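Local coordinates for prophenoloxidase b (PDB 3WKY), which is a type 3 copper protein that carries a dicopper-dioxygen cluster and, once activated, probably oxidises monophenols and o-diphenols as a phenoloxidase, at residues L195-W200 and V384-R389; N228-R232 and W574-V580. All coordinates share one frame; numbering follows the deposited sequence.

Contact 1 (L195-W200 and V384-R389); sequences LNSFHW and VETAVR. With CUO (Cu2-o2 cluster), chain J.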
loop_
_atom_site.group_PDB
_atom_site.type_symbol
_atom_site.label_atom_id
_atom_site.label_comp_id
_atom_site.label_asym_id
_atom_site.label_seq_id
_atom_site.Cartn_x
_atom_site.Cartn_y
_atom_site.Cartn_z
ATOM N N LEU A 195 -16.836 -11.907 -36.383
ATOM C CA LEU A 195 -17.307 -11.934 -35.000
ATOM C C LEU A 195 -17.678 -10.540 -34.518
ATOM O O LEU A 195 -18.709 -10.345 -33.860
ATOM C CB LEU A 195 -16.244 -12.540 -34.086
ATOM C CG LEU A 195 -16.701 -12.747 -32.640
ATOM C CD1 LEU A 195 -17.858 -13.745 -32.572
ATOM C CD2 LEU A 195 -15.532 -13.239 -31.795
ATOM N N ASN A 196 -16.823 -9.568 -34.829
ATOM C CA ASN A 196 -17.119 -8.185 -34.491
ATOM C C ASN A 196 -18.369 -7.665 -35.206
ATOM O O ASN A 196 -19.157 -6.934 -34.615
ATOM C CB ASN A 196 -15.905 -7.286 -34.753
ATOM C CG ASN A 196 -14.854 -7.416 -33.673
ATOM O OD1 ASN A 196 -14.875 -6.672 -32.684
ATOM N ND2 ASN A 196 -13.935 -8.368 -33.841
ATOM N N SER A 197 -18.557 -8.064 -36.462
ATOM C CA SER A 197 -19.776 -7.699 -37.197
ATOM C C SER A 197 -21.023 -8.351 -36.609
ATOM O O SER A 197 -22.079 -7.725 -36.545
ATOM C CB SER A 197 -19.642 -8.069 -38.677
ATOM O OG SER A 197 -18.612 -7.301 -39.273
ATOM N N PHE A 198 -20.899 -9.608 -36.196
ATOM C CA PHE A 198 -21.998 -10.300 -35.523
ATOM C C PHE A 198 -22.416 -9.528 -34.270
ATOM O O PHE A 198 -23.599 -9.359 -33.981
ATOM C CB PHE A 198 -21.590 -11.731 -35.171
ATOM C CG PHE A 198 -22.451 -12.366 -34.113
ATOM C CD1 PHE A 198 -23.764 -12.731 -34.392
ATOM C CD2 PHE A 198 -21.943 -12.601 -32.839
ATOM C CE1 PHE A 198 -24.561 -13.316 -33.420
ATOM C CE2 PHE A 198 -22.732 -13.196 -31.855
ATOM C CZ PHE A 198 -24.040 -13.553 -32.145
ATOM N N HIS A 199 -21.432 -9.046 -33.519
ATOM C CA HIS A 199 -21.738 -8.282 -32.329
ATOM C C HIS A 199 -22.536 -7.000 -32.652
ATOM O O HIS A 199 -23.500 -6.658 -31.965
ATOM C CB HIS A 199 -20.434 -7.949 -31.605
ATOM C CG HIS A 199 -20.634 -7.520 -30.202
ATOM N ND1 HIS A 199 -20.344 -6.248 -29.762
ATOM C CD2 HIS A 199 -21.109 -8.193 -29.127
ATOM C CE1 HIS A 199 -20.630 -6.153 -28.481
ATOM N NE2 HIS A 199 -21.076 -7.325 -28.072
ATOM N N TRP A 200 -22.126 -6.289 -33.695
ATOM C CA TRP A 200 -22.886 -5.142 -34.202
ATOM C C TRP A 200 -24.324 -5.558 -34.564
ATOM O O TRP A 200 -25.299 -4.939 -34.118
ATOM C CB TRP A 200 -22.133 -4.577 -35.409
ATOM C CG TRP A 200 -22.844 -3.637 -36.375
ATOM C CD1 TRP A 200 -23.625 -3.995 -37.452
ATOM C CD2 TRP A 200 -22.724 -2.203 -36.433
ATOM N NE1 TRP A 200 -24.030 -2.868 -38.140
ATOM C CE2 TRP A 200 -23.483 -1.759 -37.542
ATOM C CE3 TRP A 200 -22.052 -1.251 -35.651
ATOM C CZ2 TRP A 200 -23.607 -0.406 -37.874
ATOM C CZ3 TRP A 200 -22.175 0.108 -35.985
ATOM C CH2 TRP A 200 -22.947 0.512 -37.089
ATOM N N VAL A 384 -20.050 -1.150 -30.450
ATOM C CA VAL A 384 -20.387 -2.572 -30.581
ATOM C C VAL A 384 -19.621 -3.287 -31.674
ATOM O O VAL A 384 -19.413 -4.498 -31.596
ATOM C CB VAL A 384 -21.916 -2.832 -30.752
ATOM C CG1 VAL A 384 -22.655 -2.542 -29.451
ATOM C CG2 VAL A 384 -22.491 -1.990 -31.885
ATOM N N GLU A 385 -19.213 -2.559 -32.706
ATOM C CA GLU A 385 -18.513 -3.215 -33.803
ATOM C C GLU A 385 -17.029 -3.407 -33.516
ATOM O O GLU A 385 -16.337 -4.077 -34.288
ATOM C CB GLU A 385 -18.741 -2.483 -35.141
ATOM C CG GLU A 385 -18.031 -1.131 -35.285
ATOM C CD GLU A 385 -18.710 0.021 -34.559
ATOM O OE1 GLU A 385 -19.609 -0.190 -33.709
ATOM O OE2 GLU A 385 -18.337 1.175 -34.844
ATOM N N THR A 386 -16.540 -2.851 -32.402
ATOM C CA THR A 386 -15.118 -2.983 -32.056
ATOM C C THR A 386 -14.810 -3.578 -30.666
ATOM O O THR A 386 -13.676 -3.977 -30.411
ATOM C CB THR A 386 -14.386 -1.613 -32.120
ATOM O OG1 THR A 386 -15.050 -0.675 -31.264
ATOM C CG2 THR A 386 -14.337 -1.067 -33.562
ATOM N N ALA A 387 -15.796 -3.614 -29.771
ATOM C CA ALA A 387 -15.527 -3.943 -28.360
ATOM C C ALA A 387 -14.963 -5.343 -28.142
ATOM O O ALA A 387 -14.104 -5.543 -27.279
ATOM C CB ALA A 387 -16.773 -3.730 -27.499
ATOM N N VAL A 388 -15.422 -6.313 -28.936
ATOM C CA VAL A 388 -14.965 -7.703 -28.794
ATOM C C VAL A 388 -13.443 -7.866 -28.997
ATOM O O VAL A 388 -12.831 -8.781 -28.443
ATOM C CB VAL A 388 -15.783 -8.634 -29.725
ATOM C CG1 VAL A 388 -15.232 -10.071 -29.740
ATOM C CG2 VAL A 388 -17.243 -8.640 -29.277
ATOM N N ARG A 389 -12.829 -6.961 -29.756
ATOM C CA ARG A 389 -11.375 -6.965 -29.956
ATOM C C ARG A 389 -10.580 -6.925 -28.645
ATOM O O ARG A 389 -9.499 -7.505 -28.553
ATOM C CB ARG A 389 -10.939 -5.753 -30.799
ATOM C CG ARG A 389 -11.480 -5.732 -32.246
ATOM C CD ARG A 389 -11.072 -4.430 -32.955
ATOM N NE ARG A 389 -9.619 -4.258 -33.055
ATOM C CZ ARG A 389 -8.889 -4.589 -34.121
ATOM N NH1 ARG A 389 -9.460 -5.143 -35.189
ATOM N NH2 ARG A 389 -7.582 -4.374 -34.119
HETATM CU CU1 CUO J . -22.542 -7.248 -26.448
HETATM CU CU2 CUO J . -21.197 -5.741 -23.466
HETATM O O1 CUO J . -22.541 -5.979 -24.905
HETATM O O2 CUO J . -21.074 -5.740 -25.644
HETATM O O HOH W 1 -17.245 -6.130 -31.302
#

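Contact 2 (N228-R232 and W574-V580); sequences NLVAR and WPRNLQV. Unlike the reference sequence in segment 574-580: Arg576 (reference Gln). With NAG (2-acetamido-2-deoxy-beta-D-glucopyranose), chain F.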
loop_
_atom_site.group_PDB
_atom_site.type_symbol
_atom_site.label_atom_id
_atom_site.label_comp_id
_atom_site.label_asym_id
_atom_site.label_seq_id
_atom_site.Cartn_x
_atom_site.Cartn_y
_atom_site.Cartn_z
ATOM N N ASN A 228 -22.806 -17.631 -24.493
ATOM C CA ASN A 228 -22.218 -18.459 -25.529
ATOM C C ASN A 228 -20.935 -17.858 -26.087
ATOM O O ASN A 228 -19.973 -18.573 -26.376
ATOM C CB ASN A 228 -23.256 -18.699 -26.634
ATOM C CG ASN A 228 -24.155 -19.857 -26.316
ATOM O OD1 ASN A 228 -23.834 -20.991 -26.657
ATOM N ND2 ASN A 228 -25.280 -19.590 -25.631
ATOM N N LEU A 229 -20.914 -16.532 -26.212
ATOM C CA LEU A 229 -19.725 -15.815 -26.648
ATOM C C LEU A 229 -18.549 -16.013 -25.667
ATOM O O LEU A 229 -17.426 -16.317 -26.082
ATOM C CB LEU A 229 -20.080 -14.327 -26.812
ATOM C CG LEU A 229 -19.017 -13.305 -27.206
ATOM C CD1 LEU A 229 -18.235 -13.761 -28.436
ATOM C CD2 LEU A 229 -19.729 -11.991 -27.476
ATOM N N VAL A 230 -18.810 -15.841 -24.375
ATOM C CA VAL A 230 -17.803 -16.098 -23.339
ATOM C C VAL A 230 -17.359 -17.569 -23.289
ATOM O O VAL A 230 -16.163 -17.868 -23.195
ATOM C CB VAL A 230 -18.324 -15.662 -21.952
ATOM C CG1 VAL A 230 -17.339 -16.099 -20.845
ATOM C CG2 VAL A 230 -18.525 -14.132 -21.925
ATOM N N ALA A 231 -18.317 -18.490 -23.360
ATOM C CA ALA A 231 -17.984 -19.917 -23.311
ATOM C C ALA A 231 -17.061 -20.303 -24.465
ATOM O O ALA A 231 -16.059 -20.987 -24.266
ATOM C CB ALA A 231 -19.250 -20.768 -23.338
ATOM N N ARG A 232 -17.393 -19.857 -25.673
ATOM C CA ARG A 232 -16.581 -20.201 -26.839
ATOM C C ARG A 232 -15.203 -19.553 -26.783
ATOM O O ARG A 232 -14.213 -20.146 -27.200
ATOM C CB ARG A 232 -17.322 -19.876 -28.146
ATOM C CG ARG A 232 -18.371 -20.969 -28.475
ATOM C CD ARG A 232 -19.319 -20.547 -29.578
ATOM N NE ARG A 232 -20.243 -21.646 -29.879
ATOM C CZ ARG A 232 -20.024 -22.574 -30.804
ATOM N NH1 ARG A 232 -18.915 -22.549 -31.535
ATOM N NH2 ARG A 232 -20.924 -23.538 -30.992
ATOM N N TRP A 574 -23.866 -16.295 -35.926
ATOM C CA TRP A 574 -22.568 -16.697 -35.383
ATOM C C TRP A 574 -21.678 -16.953 -36.599
ATOM O O TRP A 574 -22.154 -17.506 -37.580
ATOM C CB TRP A 574 -22.669 -17.960 -34.524
ATOM C CG TRP A 574 -21.340 -18.284 -33.907
ATOM C CD1 TRP A 574 -20.436 -19.214 -34.333
ATOM C CD2 TRP A 574 -20.735 -17.620 -32.787
ATOM N NE1 TRP A 574 -19.317 -19.190 -33.531
ATOM C CE2 TRP A 574 -19.473 -18.218 -32.577
ATOM C CE3 TRP A 574 -21.147 -16.597 -31.932
ATOM C CZ2 TRP A 574 -18.613 -17.818 -31.544
ATOM C CZ3 TRP A 574 -20.290 -16.195 -30.907
ATOM C CH2 TRP A 574 -19.044 -16.806 -30.724
ATOM N N PRO A 575 -20.403 -16.526 -36.566
ATOM C CA PRO A 575 -19.580 -16.731 -37.770
ATOM C C PRO A 575 -19.374 -18.208 -38.099
ATOM O O PRO A 575 -18.912 -18.968 -37.242
ATOM C CB PRO A 575 -18.237 -16.100 -37.391
ATOM C CG PRO A 575 -18.586 -15.082 -36.360
ATOM C CD PRO A 575 -19.706 -15.704 -35.557
ATOM N N ARG A 576 -19.705 -18.613 -39.326
ATOM C CA ARG A 576 -19.545 -20.017 -39.694
ATOM C C ARG A 576 -18.098 -20.453 -39.508
ATOM O O ARG A 576 -17.835 -21.581 -39.079
ATOM C CB ARG A 576 -20.011 -20.297 -41.139
ATOM C CG ARG A 576 -19.940 -21.792 -41.496
ATOM C CD ARG A 576 -19.652 -22.054 -42.989
ATOM N NE ARG A 576 -19.089 -23.391 -43.203
ATOM C CZ ARG A 576 -17.790 -23.685 -43.105
ATOM N NH1 ARG A 576 -16.908 -22.735 -42.803
ATOM N NH2 ARG A 576 -17.364 -24.930 -43.310
ATOM N N ASN A 577 -17.161 -19.551 -39.795
ATOM C CA ASN A 577 -15.746 -19.902 -39.698
ATOM C C ASN A 577 -15.272 -20.128 -38.259
ATOM O O ASN A 577 -14.224 -20.757 -38.036
ATOM C CB ASN A 577 -14.861 -18.879 -40.420
ATOM C CG ASN A 577 -14.774 -17.548 -39.682
ATOM O OD1 ASN A 577 -15.734 -16.787 -39.653
ATOM N ND2 ASN A 577 -13.614 -17.265 -39.091
ATOM N N LEU A 578 -16.050 -19.641 -37.290
ATOM C CA LEU A 578 -15.740 -19.873 -35.865
ATOM C C LEU A 578 -16.715 -20.848 -35.225
ATOM O O LEU A 578 -16.864 -20.895 -34.003
ATOM C CB LEU A 578 -15.716 -18.551 -35.072
ATOM C CG LEU A 578 -14.763 -17.470 -35.583
ATOM C CD1 LEU A 578 -14.842 -16.226 -34.674
ATOM C CD2 LEU A 578 -13.313 -17.973 -35.672
ATOM N N GLN A 579 -17.384 -21.649 -36.050
ATOM C CA GLN A 579 -18.372 -22.583 -35.540
ATOM C C GLN A 579 -17.745 -23.701 -34.702
ATOM O O GLN A 579 -18.390 -24.257 -33.812
ATOM C CB GLN A 579 -19.139 -23.180 -36.720
ATOM C CG GLN A 579 -20.218 -24.158 -36.367
ATOM C CD GLN A 579 -21.014 -24.511 -37.607
ATOM O OE1 GLN A 579 -20.526 -24.318 -38.729
ATOM N NE2 GLN A 579 -22.244 -24.997 -37.424
ATOM N N VAL A 580 -16.490 -24.032 -34.994
ATOM C CA VAL A 580 -15.789 -25.102 -34.295
ATOM C C VAL A 580 -14.663 -24.465 -33.482
ATOM O O VAL A 580 -13.877 -23.692 -34.028
ATOM C CB VAL A 580 -15.213 -26.118 -35.316
ATOM C CG1 VAL A 580 -14.348 -27.196 -34.625
ATOM C CG2 VAL A 580 -16.367 -26.772 -36.114
HETATM C C1 NAG F . -21.285 -24.533 -46.122
HETATM C C2 NAG F . -21.332 -25.111 -47.540
HETATM C C3 NAG F . -19.980 -24.914 -48.214
HETATM C C4 NAG F . -19.631 -23.433 -48.226
HETATM C C5 NAG F . -19.776 -22.810 -46.840
HETATM C C6 NAG F . -19.701 -21.291 -46.944
HETATM C C7 NAG F . -22.821 -26.904 -48.229
HETATM C C8 NAG F . -22.868 -28.344 -48.651
HETATM N N2 NAG F . -21.738 -26.509 -47.556
HETATM O O3 NAG F . -20.016 -25.394 -49.537
HETATM O O4 NAG F . -18.305 -23.260 -48.678
HETATM O O5 NAG F . -21.012 -23.147 -46.233
HETATM O O6 NAG F . -20.957 -20.808 -47.367
HETATM O O7 NAG F . -23.752 -26.145 -48.504
HETATM O O HOH W 2 -16.374 -21.133 -31.303
HETATM O O HOH W 3 -20.715 -25.711 -33.000
#

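Contact 1 (L195-W200 and V384-R389)
His199 and Val388 are brought together by their first torsions. With CG opposite the backbone N (chi1 -163°), the His199 imidazole stands beside 384-389. Val388 has CG1 anti to N (chi1 173°), and this leaves CG2 to sit over one face of that ring. The CH-pi contact runs 3.9 Å from Val388 CG2 to the His199 ring centroid.

The two nitrogens of His199 do different work. His199 NE2 binds one copper, CU1, at 2.2 Å. His199 ND1 donates to Val384 O at 2.7 Å, nearly straight and in the ring plane. The N-H points at a lone pair of the carbonyl, in the carbonyl plane. Together with the copper bond at NE2, this holds the ring in its rotation. Val384 O thus acts as a second-shell group that orients a copper ligand. His203 and His226 complete the histidines on this copper.

A water ties the loop to the helix. It donates to Val384 O and to Asn196 OD1 and accepts from Val388 N, so Val384 O takes two bonds. Asn196 ND2 turns to Arg190 O. Asn196 CB lies 3.3 Å from Glu385 O.

Glu385 runs alongside Trp200. Glu385 OE1 reaches the indole edge 3.3 Å from Trp200 CE3, with carboxylate and ring planes 82° apart. Glu385 OE2 pairs with Arg141. Leu195 CD2 meets Val388 CG1.

In sequence the loop comes after helix 356-365 and before helix 391-409. It packs on helix 193-205. Val388 also rests on Phe393 and Phe394 of helix 391-409, while Met225 of helix 218-239 touches His199.

Contact 2 (N228-R232 and W574-V580)
Leu229 and Arg232 of helix 218-239 meet Trp574 where the four-helix copper domain of the hemocyanin fold packs on a loop of the Ig-like domain.

Leu229 comes first. Leu229 CD1 touches the six-membered part of the indole at its edge, 3.9 Å from Trp574 CH2. About one turn on, the Arg232 chain is extended from CG to NE, and its CD sits above one face near the rim, 3.4 Å from Trp574 CZ2. Pro575 CD lies over the opposite face, also near the rim. The guanidinium is tilted 53° to the ring and makes an off-centre cation-pi contact, Arg232 CZ lying 4.8 Å from the centroid of the five-membered ring of Trp574.

Beyond the ring, Arg232 NH1 donates to Gln579 O at 2.9 Å. Two waters lie in the guanidinium plane. One joins NH1 to Leu578 O, the other NH2 to Gln579 O. NE turns to Thr528, and NH2 also bonds Glu529 O.

Replacing Trp574 by an alanine would probably open a gap between Arg232 and Pro575, take the edge from Leu229 CD1 and leave Leu578 O without its indole N-H.

The indole is pinned from its own loop: Trp574 NE1 donates almost straight to Leu578 O at 3.0 Å, approaching from above the carbonyl plane.

In the fold
The centres of contacts 1 and 2 lie about 13 Å apart, both close to the centre of the folded chain. Their segments alternate along the sequence: 195-200, 228-232, 384-389, 574-580. Helices 193-205 and 218-239 are consecutive, and each gives one segment. Contact 1 stays within the copper-containing domain, whereas contact 2 joins that domain to the Ig-like domain. They touch directly. Leu195 CD1 lies 3.8 Å from Trp574 CH2, and Phe198 CE2 lies 3.8 Å from Trp574 CE3. Helix 391-409 backs both, with Phe393 and Phe394 touching Val388 and Leu229. The copper site is thus joined through its own helices to the domain interface.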